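Local coordinates for FYVE, RhoGEF and PH domain-containing protein 5 (Homo sapiens, PDB 3MPX) that activates the small GTPase CDC42 by promoting exchange of its bound GDP for GTP, and mediates CDC42 activation in response to VEGF, at residues N220-K223 against L224-E228; A192-D195 against N196-A200. All coordinates share one frame; numbering follows the deposited sequence.

How the interactions relate
Two consecutive helices of the DH–PH module show how one rule, the pairing of residues four apart on a helix, serves different surroundings. Interaction 2 (192-195 with 196-200) comes first along the chain and occupies the opening turns of helix 192-214, inside the DH, or RhoGEF, domain that carries the exchange activity. Interaction 1 (220-223 with 224-228) follows on helix 218-230, which leads toward the PH domain. Their centres lie 24 Å apart and their nearest atoms about 12 Å, so they do not touch. Both helices also pack against helix 162-184, interaction 2 near its C-terminal end and interaction 1 at Phe174 and Val178. This shared support probably helps place the two helices relative to each other.

Interaction 1 of 2, residues N220-K223 against L224-E228; sequences NLQK and LVHIE
Gln222 holds CG anti to its own nitrogen (chi1 171°), whereas His226 carries its ring beside the backbone N (chi1 -73°), and the two torsions bring both side chains together one helical turn apart. Gln222 CG then lies 3.5 Å from His226 CD2, with the amide and imidazole planes 55° apart. The same ring carbon sits 3.2 Å from Gln222 O, which meets the ring at its edge, while that oxygen accepts a nearly straight bond from His226 N at 3.0 Å.

On another side of the helix, Leu224 approaches Asn220: its CD1 methyl is 3.5 Å from Asn220 ND2, and Leu224 N bonds Asn220 O almost straight. The carbonyl end of the amide makes hydrogen bonds. Lys223 bends at chi3 and sends NZ back to Asn220 OD1, 3.3 Å away and in the carbonyl plane on a lone pair; OD1 also accepts from Phe244 N, at the start of the first long PH-domain strand. Phe244 is touched as well by Lys223, Leu224 and Ile227. Along a further line of the helix, Leu221 CD1 and Val225 CG2 meet loosely at 4.3 Å, both resting on Phe174 of helix 162-184.

Helix 218-230 thus has one flank, with Leu221 and Val225, on Phe174 of the DH helix and a mixed polar and apolar flank on Phe244 of the PH strand, consistent with a helix that joins the two domains. With two donors converging on Asn220 OD1, one a probably charged ammonium, the buried amide is likely to be held against turning and its carbonyl polarised.

Interaction 2 of 2, residues A192-D195 against N196-A200; sequences AEYD and NTQGA
Thr197 turns its hydroxyl back onto Glu193 O, one turn earlier in the helix, and OG1 donates to that carbonyl at 2.7 Å. Thr197 N donates to Glu193 O as well, at 2.9 Å. The two donors arrive from opposite faces of the carbonyl plane, so a single acceptor is gripped twice and the buried hydroxyl has an acceptor for its proton. Thr197 owes this to its OG1 lying beside the backbone N (chi1 -59°).

Glu193 reaches elsewhere with its carboxylate: OE1 accepts from Tyr183 OH and from the backbone nitrogens of Val106 and Ala107. These bonds tie the first turn of helix 192-214, the closing helix of the DH domain's helical bundle, to helix 162-184 and to the loop before helix 108-111.

Ala192 O takes Asn196 N at 3.1 Å, the donor standing above the carbonyl plane; the Asn196 amide lies near this oxygen but makes no hydrogen bond to it. Gln198 N bonds Tyr194 O, and Gly199 N reaches Asp195 O within the carbonyl plane at 3.0 Å. Beyond the backbone, the Gln198 amide comes obliquely to the Tyr194 ring, with the planes 65° apart and OE1 3.3 Å from CE2. An alanine in place of Tyr194 would remove the ring, and would probably leave the Gln198 amide free to turn and open a gap beside Leu184, which both side chains touch.

Interaction 1 of 2, residues N220-K223 against L224-E228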
# COMPACT_ATOMS: atom_id res chain seq x y z
N ASN A 220 -5.66 -2.53 -5.82
CA ASN A 220 -4.35 -3.18 -5.84
C ASN A 220 -3.42 -2.64 -4.76
O ASN A 220 -2.74 -3.45 -4.10
CB ASN A 220 -3.68 -3.08 -7.21
CG ASN A 220 -2.73 -4.22 -7.41
OD1 ASN A 220 -3.16 -5.37 -7.57
ND2 ASN A 220 -1.44 -3.95 -7.28
N LEU A 221 -3.40 -1.29 -4.56
CA LEU A 221 -2.58 -0.64 -3.53
C LEU A 221 -2.95 -1.21 -2.16
O LEU A 221 -2.06 -1.50 -1.36
CB LEU A 221 -2.75 0.90 -3.56
CG LEU A 221 -1.88 1.72 -2.57
CD1 LEU A 221 -0.39 1.37 -2.69
CD2 LEU A 221 -2.06 3.21 -2.77
N GLN A 222 -4.26 -1.42 -1.93
CA GLN A 222 -4.77 -2.00 -0.70
C GLN A 222 -4.28 -3.44 -0.55
O GLN A 222 -3.69 -3.74 0.49
CB GLN A 222 -6.31 -1.90 -0.63
CG GLN A 222 -6.93 -2.67 0.53
CD GLN A 222 -8.32 -2.22 0.84
OE1 GLN A 222 -8.60 -1.65 1.90
NE2 GLN A 222 -9.23 -2.48 -0.07
N LYS A 223 -4.50 -4.31 -1.57
CA LYS A 223 -4.06 -5.72 -1.51
C LYS A 223 -2.60 -5.83 -1.09
O LYS A 223 -2.31 -6.51 -0.11
CB LYS A 223 -4.29 -6.47 -2.83
CG LYS A 223 -5.74 -6.93 -3.04
CD LYS A 223 -6.02 -7.39 -4.48
CE LYS A 223 -6.40 -6.30 -5.45
NZ LYS A 223 -6.08 -6.66 -6.86
N LEU A 224 -1.71 -5.06 -1.77
CA LEU A 224 -0.27 -5.07 -1.52
C LEU A 224 0.10 -4.53 -0.14
O LEU A 224 1.06 -5.04 0.45
CB LEU A 224 0.52 -4.37 -2.64
CG LEU A 224 0.24 -4.79 -4.12
CD1 LEU A 224 1.24 -4.16 -5.08
CD2 LEU A 224 0.17 -6.33 -4.32
N VAL A 225 -0.68 -3.55 0.40
CA VAL A 225 -0.38 -3.03 1.74
C VAL A 225 -0.73 -4.11 2.80
O VAL A 225 0.08 -4.37 3.71
CB VAL A 225 -0.98 -1.64 2.05
CG1 VAL A 225 -0.86 -1.30 3.54
CG2 VAL A 225 -0.31 -0.54 1.21
N HIS A 226 -1.90 -4.78 2.63
CA HIS A 226 -2.32 -5.83 3.56
C HIS A 226 -1.44 -7.09 3.45
O HIS A 226 -1.14 -7.70 4.49
CB HIS A 226 -3.80 -6.13 3.38
CG HIS A 226 -4.67 -5.05 3.92
ND1 HIS A 226 -5.00 -4.99 5.26
CD2 HIS A 226 -5.26 -4.01 3.28
CE1 HIS A 226 -5.77 -3.91 5.40
NE2 HIS A 226 -5.96 -3.29 4.23
N ILE A 227 -0.98 -7.45 2.21
CA ILE A 227 -0.11 -8.62 1.95
C ILE A 227 1.29 -8.37 2.51
O ILE A 227 1.86 -9.30 3.07
CB ILE A 227 -0.11 -9.07 0.46
CG1 ILE A 227 -1.47 -9.66 0.06
CG2 ILE A 227 1.02 -10.08 0.12
CD1 ILE A 227 -1.71 -9.54 -1.27
N GLU A 228 1.83 -7.15 2.39
CA GLU A 228 3.15 -6.85 2.95
C GLU A 228 3.10 -7.06 4.46
O GLU A 228 3.84 -7.88 4.98
CB GLU A 228 3.61 -5.42 2.59

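Interaction 2 of 2, residues A192-D195 against N196-A200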
# COMPACT_ATOMS: atom_id res chain seq x y z
N ALA A 192 -11.72 3.70 26.52
CA ALA A 192 -12.03 4.89 25.74
C ALA A 192 -11.11 4.93 24.48
O ALA A 192 -11.47 5.55 23.48
CB ALA A 192 -11.80 6.14 26.58
N GLU A 193 -9.95 4.23 24.54
CA GLU A 193 -8.99 4.14 23.45
C GLU A 193 -9.40 3.08 22.42
O GLU A 193 -9.19 3.30 21.23
CB GLU A 193 -7.57 3.91 24.00
CG GLU A 193 -6.42 4.05 23.01
CD GLU A 193 -6.09 5.41 22.42
OE1 GLU A 193 -5.09 5.47 21.66
OE2 GLU A 193 -6.81 6.39 22.69
N TYR A 194 -10.01 1.96 22.86
CA TYR A 194 -10.52 0.90 21.95
C TYR A 194 -11.63 1.50 21.10
O TYR A 194 -11.72 1.21 19.91
CB TYR A 194 -11.05 -0.31 22.75
CG TYR A 194 -11.60 -1.45 21.91
CD1 TYR A 194 -10.82 -2.57 21.62
CD2 TYR A 194 -12.92 -1.43 21.46
CE1 TYR A 194 -11.33 -3.62 20.85
CE2 TYR A 194 -13.44 -2.48 20.70
CZ TYR A 194 -12.63 -3.56 20.37
OH TYR A 194 -13.14 -4.57 19.61
N ASP A 195 -12.47 2.35 21.73
CA ASP A 195 -13.57 3.07 21.11
C ASP A 195 -13.06 4.06 20.08
O ASP A 195 -13.50 4.01 18.92
CB ASP A 195 -14.41 3.77 22.19
CG ASP A 195 -15.57 2.92 22.70
OD1 ASP A 195 -15.39 1.67 22.82
OD2 ASP A 195 -16.65 3.49 22.96
N ASN A 196 -12.11 4.92 20.48
CA ASN A 196 -11.47 5.93 19.63
C ASN A 196 -10.74 5.31 18.44
O ASN A 196 -10.79 5.91 17.35
CB ASN A 196 -10.49 6.76 20.45
CG ASN A 196 -11.15 7.68 21.45
OD1 ASN A 196 -12.38 7.79 21.54
ND2 ASN A 196 -10.33 8.35 22.23
N THR A 197 -10.08 4.12 18.63
CA THR A 197 -9.35 3.39 17.58
C THR A 197 -10.35 2.94 16.51
O THR A 197 -10.08 3.09 15.32
CB THR A 197 -8.48 2.25 18.18
OG1 THR A 197 -7.55 2.79 19.12
CG2 THR A 197 -7.70 1.46 17.12
N GLN A 198 -11.53 2.44 16.95
CA GLN A 198 -12.63 2.03 16.09
C GLN A 198 -13.13 3.22 15.25
O GLN A 198 -13.34 3.08 14.04
CB GLN A 198 -13.77 1.46 16.94
CG GLN A 198 -13.62 -0.02 17.25
CD GLN A 198 -14.68 -0.55 18.19
OE1 GLN A 198 -14.98 0.04 19.24
NE2 GLN A 198 -15.18 -1.74 17.87
N GLY A 199 -13.29 4.37 15.91
CA GLY A 199 -13.71 5.63 15.31
C GLY A 199 -12.73 6.14 14.28
O GLY A 199 -13.14 6.59 13.21
N ALA A 200 -11.41 6.07 14.61
CA ALA A 200 -10.30 6.43 13.71
C ALA A 200 -10.25 5.45 12.55
O ALA A 200 -9.88 5.82 11.43
CB ALA A 200 -8.99 6.40 14.47